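Local coordinates for stage II sporulation protein E (SpoIIE) (Moorella thermoacetica, PDB 3ZT9) that probably acts as a manganese-dependent PP2C-type protein phosphatase in a bacterial stressosome system that controls secondary messenger signalling, at residues L34-D38 against D185-I190; A82-L86 against A98-I104; L24-E29 against M57-N62. One frame throughout, in Å; residues are numbered along the deposited sequence.

In the fold
Following the chain, strand 21-28 comes first; its later part with the residue after it (24-29) meets the C-terminal end of helix 43-60 and the residues after it (57-62), closing interaction 3. Strand 31-39 lies inside that loop and opens interaction 1, which closes only near the C terminus at 185-190, so interactions 1 and 3 cross. Interaction 2, between 82-86 and 98-104, is a short hairpin wholly within the long loop of interaction 1 and begins after interaction 3 has closed. Interaction 1 joins the two sheets of the sandwich, interaction 2 knits neighbouring strands of one sheet, and interaction 3 fixes a helix over that sheet. Strand 31-39 lies between strands 21-28 and 82-90.

Interaction 1 (L34-D38 against D185-I190); sequences LAVGD and DDVAVI. With MN (manganese (II) ion), chain C; MN (manganese (II) ion), chain B.
The carboxylates of Asp38 and Asp185 meet through metal, their planes inclined by about 47° and one oxygen of each held by the same manganese. The ions come to the oxygens, close to each carboxylate plane, and do not stack over a flat face. Asp38 spans two ions: OD1 binds the chain B manganese at 2.1 Å, while OD2 and Asp185 OD2 both bind the chain C ion. With CG anti to the backbone N (chi1 174°), the Asp38 side chain carries both oxygens to the metals. Water 1 bridges the two ions and donates to Asp185 OD1 at 2.6 Å. This bridged pair is the hallmark of the PP2C active site. Asp150 completes the shell of the chain C ion, and the carbonyls of Gly39 and Gly41 that of chain B; aspartate suits such hard ions. Asp186 serves from the second shell, its OD2 accepting water 2, a chain B ligand.

Away from the metals the side chains that meet are hydrocarbon, though Ile190 CD1 also lies 3.3 Å from the carbonyl oxygen Ala35 O. Val36 divides its branches, CG1 resting on Ala188 CB at 3.8 Å and CG2 on Ile190 CD1. Alanine's single methyl suits the spot where the strands come nearest; the longer isoleucine spans a wider interval.

Strands 34-38 and 187-190 run antiparallel (171°) in different sheets. Ile147 of strand 144-148 also covers Val36, and Ala188 also touches Cys23 of strand 21-28 and Thr10 of strand 6-11.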
loop_
_atom_site.group_PDB
_atom_site.type_symbol
_atom_site.label_atom_id
_atom_site.label_comp_id
_atom_site.label_asym_id
_atom_site.label_seq_id
_atom_site.Cartn_x
_atom_site.Cartn_y
_atom_site.Cartn_z
ATOM N N LEU A 34 -0.008 0.209 -7.023
ATOM C CA LEU A 34 0.817 0.397 -5.833
ATOM C C LEU A 34 0.136 -0.337 -4.707
ATOM O O LEU A 34 -1.015 -0.048 -4.430
ATOM C CB LEU A 34 0.869 1.900 -5.435
ATOM C CG LEU A 34 1.250 2.898 -6.546
ATOM C CD1 LEU A 34 0.980 4.306 -6.039
ATOM C CD2 LEU A 34 2.706 2.772 -6.907
ATOM N N ALA A 35 0.838 -1.236 -4.026
ATOM C CA ALA A 35 0.174 -2.026 -3.009
ATOM C C ALA A 35 1.066 -2.236 -1.809
ATOM O O ALA A 35 2.291 -2.415 -1.949
ATOM C CB ALA A 35 -0.257 -3.423 -3.585
ATOM N N VAL A 36 0.439 -2.270 -0.623
ATOM C CA VAL A 36 1.174 -2.665 0.580
ATOM C C VAL A 36 0.356 -3.713 1.306
ATOM O O VAL A 36 -0.833 -3.547 1.485
ATOM C CB VAL A 36 1.439 -1.450 1.547
ATOM C CG1 VAL A 36 2.079 -1.911 2.852
ATOM C CG2 VAL A 36 2.349 -0.377 0.857
ATOM N N GLY A 37 1.007 -4.770 1.775
ATOM C CA GLY A 37 0.307 -5.772 2.562
ATOM C C GLY A 37 1.014 -5.896 3.908
ATOM O O GLY A 37 2.225 -5.661 4.023
ATOM N N ASP A 38 0.254 -6.290 4.928
ATOM C CA ASP A 38 0.828 -6.507 6.246
ATOM C C ASP A 38 0.297 -7.846 6.715
ATOM O O ASP A 38 -0.875 -7.945 7.000
ATOM C CB ASP A 38 0.356 -5.354 7.178
ATOM C CG ASP A 38 0.761 -5.539 8.634
ATOM O OD1 ASP A 38 1.213 -6.644 8.997
ATOM O OD2 ASP A 38 0.609 -4.584 9.430
ATOM N N ASP A 185 7.361 -3.242 15.228
ATOM C CA ASP A 185 6.523 -3.848 14.211
ATOM C C ASP A 185 7.273 -3.723 12.914
ATOM O O ASP A 185 8.208 -2.911 12.812
ATOM C CB ASP A 185 5.142 -3.150 14.106
ATOM C CG ASP A 185 4.124 -3.993 13.322
ATOM O OD1 ASP A 185 4.384 -5.210 13.134
ATOM O OD2 ASP A 185 3.075 -3.472 12.885
ATOM N N ASP A 186 6.878 -4.523 11.938
ATOM C CA ASP A 186 7.352 -4.351 10.562
ATOM C C ASP A 186 6.904 -3.015 10.011
ATOM O O ASP A 186 5.852 -2.519 10.393
ATOM C CB ASP A 186 6.769 -5.451 9.702
ATOM C CG ASP A 186 7.166 -6.833 10.201
ATOM O OD1 ASP A 186 8.355 -7.112 10.224
ATOM O OD2 ASP A 186 6.294 -7.613 10.554
ATOM N N VAL A 187 7.679 -2.450 9.090
ATOM C CA VAL A 187 7.346 -1.145 8.499
ATOM C C VAL A 187 7.380 -1.290 6.987
ATOM O O VAL A 187 8.271 -1.946 6.437
ATOM C CB VAL A 187 8.323 -0.057 8.974
ATOM C CG1 VAL A 187 8.180 1.231 8.147
ATOM C CG2 VAL A 187 8.130 0.220 10.501
ATOM N N ALA A 188 6.424 -0.673 6.291
ATOM C CA ALA A 188 6.456 -0.653 4.845
ATOM C C ALA A 188 5.895 0.690 4.387
ATOM O O ALA A 188 4.875 1.140 4.899
ATOM C CB ALA A 188 5.592 -1.788 4.265
ATOM N N VAL A 189 6.537 1.310 3.409
ATOM C CA VAL A 189 6.095 2.612 2.927
ATOM C C VAL A 189 6.334 2.704 1.448
ATOM O O VAL A 189 7.420 2.335 0.998
ATOM C CB VAL A 189 6.946 3.767 3.523
ATOM C CG1 VAL A 189 6.271 5.133 3.175
ATOM C CG2 VAL A 189 7.120 3.608 5.015
ATOM N N ILE A 190 5.362 3.268 0.711
ATOM C CA ILE A 190 5.557 3.625 -0.704
ATOM C C ILE A 190 5.223 5.106 -0.881
ATOM O O ILE A 190 4.251 5.580 -0.305
ATOM C CB ILE A 190 4.586 2.827 -1.613
ATOM C CG1 ILE A 190 4.942 1.336 -1.538
ATOM C CG2 ILE A 190 4.694 3.298 -3.042
ATOM C CD1 ILE A 190 3.940 0.457 -2.356
HETATM MN MN MN C . 1.688 -4.166 11.337
HETATM MN MN MN B . 2.015 -7.904 10.536
HETATM O O HOH W 1 2.299 -6.218 11.970
HETATM O O HOH W 2 3.859 -7.441 9.465
HETATM O O HOH W 3 3.443 -3.864 10.053
HETATM O O HOH W 4 0.104 -7.563 11.767
HETATM O O HOH W 5 0.057 -4.951 12.653
#

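Interaction 2 (A82-L86 against A98-I104); sequences AVAAL and AAIVGNI
Ile104, just beyond the hairpin, folds back over Ala85, its CG2 3.4 Å from Ala85 CB, tighter than carbons usually pack. CG1 covers Ala84 CA at 3.7 Å, and CD1 reaches on to Val83 CG2; chi1 of -59° sets CG2 anti to the backbone N and lets the two branches spread over successive residues. Beneath this, the strands are joined by antiparallel hydrogen-bonded pairs, Ala84 with Val101 and Leu86 with Ala99. The Ala84 N to Val101 O bond measures 2.9 Å. Between them Ala85 and Ile100 form a non-hydrogen-bonded pair, and alanine's lone methyl suits its place under Ile104 CG2, with Ile100 CG1 3.8 Å from Ala85 CB. Val83 is packed closely too, its CG1 3.6 Å from Gly102 CA; Gly102 adopts backbone angles suited to glycine, and any CB there would collide with Val83 CG1.

The looser, partly exposed side belongs to the Asn103 side chain. It approaches through OD1, 3.5 Å from Val83 CG2, while its ND2 is hydrogen-bonded to OD2 of Asp150, a manganese ligand.

Were Ile104 cut back to an alanine, Ala84 and Val83 would probably lose their apolar cover and a gap would be likely to open above Ala85. Four backbone bonds pair the peptide groups of the two strands and apolar side chains fill both faces, while the one amide side chain probably helps position a metal-binding carboxylate from the second shell.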
loop_
_atom_site.group_PDB
_atom_site.type_symbol
_atom_site.label_atom_id
_atom_site.label_comp_id
_atom_site.label_asym_id
_atom_site.label_seq_id
_atom_site.Cartn_x
_atom_site.Cartn_y
_atom_site.Cartn_z
ATOM N N ALA A 82 -3.827 -11.461 5.995
ATOM C CA ALA A 82 -3.153 -10.188 5.848
ATOM C C ALA A 82 -4.175 -9.081 5.644
ATOM O O ALA A 82 -5.317 -9.338 5.275
ATOM C CB ALA A 82 -2.232 -10.258 4.621
ATOM N N VAL A 83 -3.751 -7.845 5.886
ATOM C CA VAL A 83 -4.528 -6.672 5.502
ATOM C C VAL A 83 -3.760 -6.070 4.324
ATOM O O VAL A 83 -2.568 -6.294 4.207
ATOM C CB VAL A 83 -4.677 -5.681 6.681
ATOM C CG1 VAL A 83 -5.397 -6.378 7.827
ATOM C CG2 VAL A 83 -3.305 -5.101 7.162
ATOM N N ALA A 84 -4.419 -5.335 3.442
ATOM C CA ALA A 84 -3.731 -4.836 2.226
ATOM C C ALA A 84 -4.458 -3.647 1.623
ATOM O O ALA A 84 -5.666 -3.496 1.775
ATOM C CB ALA A 84 -3.670 -5.961 1.175
ATOM N N ALA A 85 -3.699 -2.805 0.947
ATOM C CA ALA A 85 -4.247 -1.656 0.232
ATOM C C ALA A 85 -3.736 -1.758 -1.187
ATOM O O ALA A 85 -2.605 -2.185 -1.393
ATOM C CB ALA A 85 -3.726 -0.384 0.860
ATOM N N LEU A 86 -4.533 -1.307 -2.153
ATOM C CA LEU A 86 -4.075 -1.189 -3.515
ATOM C C LEU A 86 -4.623 0.116 -4.083
ATOM O O LEU A 86 -5.808 0.460 -3.880
ATOM C CB LEU A 86 -4.626 -2.360 -4.321
ATOM C CG LEU A 86 -4.410 -2.290 -5.829
ATOM C CD1 LEU A 86 -2.955 -2.350 -6.105
ATOM C CD2 LEU A 86 -5.136 -3.485 -6.484
ATOM N N ALA A 98 -8.882 3.357 -5.304
ATOM C CA ALA A 98 -8.087 2.710 -4.272
ATOM C C ALA A 98 -9.024 1.930 -3.366
ATOM O O ALA A 98 -10.175 2.325 -3.186
ATOM C CB ALA A 98 -7.351 3.734 -3.449
ATOM N N ALA A 99 -8.533 0.850 -2.754
ATOM C CA ALA A 99 -9.338 0.206 -1.685
ATOM C C ALA A 99 -8.412 -0.391 -0.639
ATOM O O ALA A 99 -7.231 -0.633 -0.927
ATOM C CB ALA A 99 -10.225 -0.875 -2.285
ATOM N N ILE A 100 -8.949 -0.626 0.556
ATOM C CA ILE A 100 -8.136 -1.125 1.661
ATOM C C ILE A 100 -8.965 -2.110 2.441
ATOM O O ILE A 100 -10.092 -1.786 2.802
ATOM C CB ILE A 100 -7.745 0.010 2.670
ATOM C CG1 ILE A 100 -7.072 1.176 1.930
ATOM C CG2 ILE A 100 -6.793 -0.547 3.761
ATOM C CD1 ILE A 100 -7.020 2.429 2.774
ATOM N N VAL A 101 -8.419 -3.297 2.696
ATOM C CA VAL A 101 -9.051 -4.212 3.645
ATOM C C VAL A 101 -8.118 -4.253 4.850
ATOM O O VAL A 101 -6.958 -4.647 4.743
ATOM C CB VAL A 101 -9.299 -5.627 3.054
ATOM C CG1 VAL A 101 -9.851 -6.556 4.126
ATOM C CG2 VAL A 101 -10.282 -5.532 1.904
ATOM N N GLY A 102 -8.623 -3.818 6.000
ATOM C CA GLY A 102 -7.811 -3.805 7.194
ATOM C C GLY A 102 -7.241 -2.417 7.433
ATOM O O GLY A 102 -7.888 -1.434 7.108
ATOM N N ASN A 103 -6.062 -2.321 8.030
ATOM C CA ASN A 103 -5.608 -1.006 8.503
ATOM C C ASN A 103 -4.334 -0.490 7.830
ATOM O O ASN A 103 -3.542 0.178 8.438
ATOM C CB ASN A 103 -5.420 -1.000 10.005
ATOM C CG ASN A 103 -4.248 -1.847 10.438
ATOM O OD1 ASN A 103 -3.771 -2.689 9.672
ATOM N ND2 ASN A 103 -3.773 -1.629 11.664
ATOM N N ILE A 104 -4.156 -0.775 6.561
ATOM C CA ILE A 104 -3.108 -0.099 5.832
ATOM C C ILE A 104 -3.572 1.383 5.624
ATOM O O ILE A 104 -4.769 1.654 5.495
ATOM C CB ILE A 104 -2.896 -0.765 4.457
ATOM C CG1 ILE A 104 -2.517 -2.247 4.616
ATOM C CG2 ILE A 104 -1.848 0.010 3.648
ATOM C CD1 ILE A 104 -1.169 -2.528 5.307
#

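Interaction 3 (L24-E29 against M57-N62); sequences LVKRVE and MESSMN
Leu24 and Met61 reach toward each other tip to tip, CD2 of the leucine against CE of the methionine. The modelled separation is shorter than carbon atoms normally allow, so its exact value is doubtful, though the apolar contact is plain. Met61 stays extended beyond CG, and this straight, flexible chain lets its sulfur lie obliquely against the aliphatic stem of Lys26, SD to CG 3.7 Å. Glu58 crosses both strand residues at about a right angle, its OE1 3.9 Å from Leu24 CD1. Its other oxygen, OE2, stays 5.2 Å from Lys26 NZ, too long for a salt bridge, although the opposite charges may still attract. The ammonium instead makes a weak bond to Arg27 O, as the lysine chain bends at chi2 and chi4 (67°).

In the alpha-beta-beta-alpha sandwich of the PP2C fold, helix 43-60 packs here on the sheet that has strand 21-28 at its border. At the outer end of the contact, Asn62 ND2 donates to the syn lone pair of Glu29 OE2 at 2.8 Å. The bond is bent (141°) and provisional, because Glu29 is poorly ordered and its OE2 is modelled unfavourably close to Val28 O. Arg88 NH2 is hydrogen-bonded to Asn62 OD1, which probably helps set the turn of the amide. Behind this layer Phe33 of strand 31-39 touches Met61 and Asn62, and Met57 turns inward toward Ala35 and helix 65-76.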
loop_
_atom_site.group_PDB
_atom_site.type_symbol
_atom_site.label_atom_id
_atom_site.label_comp_id
_atom_site.label_asym_id
_atom_site.label_seq_id
_atom_site.Cartn_x
_atom_site.Cartn_y
_atom_site.Cartn_z
ATOM N N LEU A 24 4.317 -3.751 -3.505
ATOM C CA LEU A 24 4.287 -4.006 -4.946
ATOM C C LEU A 24 4.167 -2.670 -5.668
ATOM O O LEU A 24 3.373 -1.818 -5.278
ATOM C CB LEU A 24 3.057 -4.834 -5.314
ATOM C CG LEU A 24 2.825 -5.053 -6.815
ATOM C CD1 LEU A 24 3.868 -5.981 -7.383
ATOM C CD2 LEU A 24 1.442 -5.624 -7.044
ATOM N N VAL A 25 5.003 -2.473 -6.669
ATOM C CA VAL A 25 4.837 -1.394 -7.641
ATOM C C VAL A 25 4.898 -2.063 -8.990
ATOM O O VAL A 25 5.892 -2.696 -9.326
ATOM C CB VAL A 25 5.953 -0.317 -7.549
ATOM C CG1 VAL A 25 5.787 0.696 -8.647
ATOM C CG2 VAL A 25 5.879 0.334 -6.136
ATOM N N LYS A 26 3.854 -1.912 -9.787
ATOM C CA LYS A 26 3.829 -2.572 -11.083
ATOM C C LYS A 26 3.247 -1.636 -12.128
ATOM O O LYS A 26 2.211 -1.030 -11.908
ATOM C CB LYS A 26 3.039 -3.888 -10.978
ATOM C CG LYS A 26 3.085 -4.777 -12.249
ATOM C CD LYS A 26 4.508 -4.923 -12.798
ATOM C CE LYS A 26 4.650 -5.898 -14.001
ATOM N NZ LYS A 26 3.996 -5.525 -15.305
ATOM N N ARG A 27 3.957 -1.488 -13.242
ATOM C CA ARG A 27 3.619 -0.519 -14.264
ATOM C C ARG A 27 3.151 -1.309 -15.457
ATOM O O ARG A 27 3.814 -2.251 -15.904
ATOM C CB ARG A 27 4.827 0.350 -14.634
ATOM C CG ARG A 27 5.665 0.797 -13.434
ATOM C CD ARG A 27 6.743 1.798 -13.827
ATOM N NE ARG A 27 7.565 2.219 -12.687
ATOM C CZ ARG A 27 7.580 3.450 -12.179
ATOM N NH1 ARG A 27 6.810 4.403 -12.693
ATOM N NH2 ARG A 27 8.368 3.733 -11.153
ATOM N N VAL A 28 1.995 -0.919 -15.961
ATOM C CA VAL A 28 1.316 -1.668 -16.995
ATOM C C VAL A 28 0.567 -0.704 -17.907
ATOM O O VAL A 28 -0.528 -0.246 -17.570
ATOM C CB VAL A 28 0.337 -2.669 -16.356
ATOM C CG1 VAL A 28 -0.867 -2.888 -17.239
ATOM C CG2 VAL A 28 1.043 -3.971 -16.054
ATOM N N GLU A 29 1.176 -0.369 -19.042
ATOM C CA GLU A 29 0.505 0.450 -20.046
ATOM C C GLU A 29 -0.071 1.754 -19.461
ATOM O O GLU A 29 -1.275 1.968 -19.480
ATOM C CB GLU A 29 -0.617 -0.369 -20.709
ATOM C CG GLU A 29 -1.972 -0.281 -19.980
ATOM C CD GLU A 29 -2.391 -1.564 -19.296
ATOM O OE1 GLU A 29 -2.027 -2.660 -19.802
ATOM O OE2 GLU A 29 -3.091 -1.463 -18.252
ATOM N N MET A 57 -2.270 -10.230 -6.114
ATOM C CA MET A 57 -2.635 -8.969 -6.761
ATOM C C MET A 57 -1.993 -8.833 -8.118
ATOM O O MET A 57 -2.661 -8.494 -9.109
ATOM C CB MET A 57 -2.215 -7.798 -5.887
ATOM C CG MET A 57 -3.073 -7.680 -4.682
ATOM S SD MET A 57 -2.599 -6.199 -3.763
ATOM C CE MET A 57 -3.931 -6.131 -2.613
ATOM N N GLU A 58 -0.698 -9.097 -8.181
ATOM C CA GLU A 58 0.007 -8.930 -9.437
ATOM C C GLU A 58 -0.619 -9.837 -10.471
ATOM O O GLU A 58 -0.804 -9.465 -11.636
ATOM C CB GLU A 58 1.486 -9.262 -9.288
ATOM C CG GLU A 58 2.165 -9.332 -10.646
ATOM C CD GLU A 58 3.679 -9.270 -10.570
ATOM O OE1 GLU A 58 4.227 -9.271 -9.450
ATOM O OE2 GLU A 58 4.309 -9.215 -11.648
ATOM N N SER A 59 -0.982 -11.035 -10.062
ATOM C CA SER A 59 -1.532 -11.981 -11.029
ATOM C C SER A 59 -2.939 -11.539 -11.499
ATOM O O SER A 59 -3.401 -11.959 -12.548
ATOM C CB SER A 59 -1.568 -13.385 -10.427
ATOM O OG SER A 59 -2.636 -13.496 -9.511
ATOM N N SER A 60 -3.598 -10.685 -10.720
ATOM C CA SER A 60 -4.994 -10.295 -10.955
ATOM C C SER A 60 -5.128 -8.873 -11.491
ATOM O O SER A 60 -6.227 -8.353 -11.615
ATOM C CB SER A 60 -5.765 -10.346 -9.638
ATOM O OG SER A 60 -5.725 -11.637 -9.095
ATOM N N MET A 61 -4.024 -8.231 -11.806
ATOM C CA MET A 61 -4.121 -6.880 -12.332
ATOM C C MET A 61 -5.011 -6.719 -13.531
ATOM O O MET A 61 -5.063 -7.549 -14.419
ATOM C CB MET A 61 -2.754 -6.377 -12.687
ATOM C CG MET A 61 -2.146 -5.999 -11.441
ATOM S SD MET A 61 -0.506 -5.419 -11.428
ATOM C CE MET A 61 -0.407 -5.257 -9.686
ATOM N N ASN A 62 -5.684 -5.586 -13.546
ATOM C CA ASN A 62 -6.585 -5.238 -14.635
ATOM C C ASN A 62 -7.760 -6.179 -14.791
ATOM O O ASN A 62 -8.381 -6.242 -15.852
ATOM C CB ASN A 62 -5.818 -5.079 -15.933
ATOM C CG ASN A 62 -5.357 -3.660 -16.128
ATOM O OD1 ASN A 62 -6.011 -2.716 -15.666
ATOM N ND2 ASN A 62 -4.220 -3.494 -16.775
#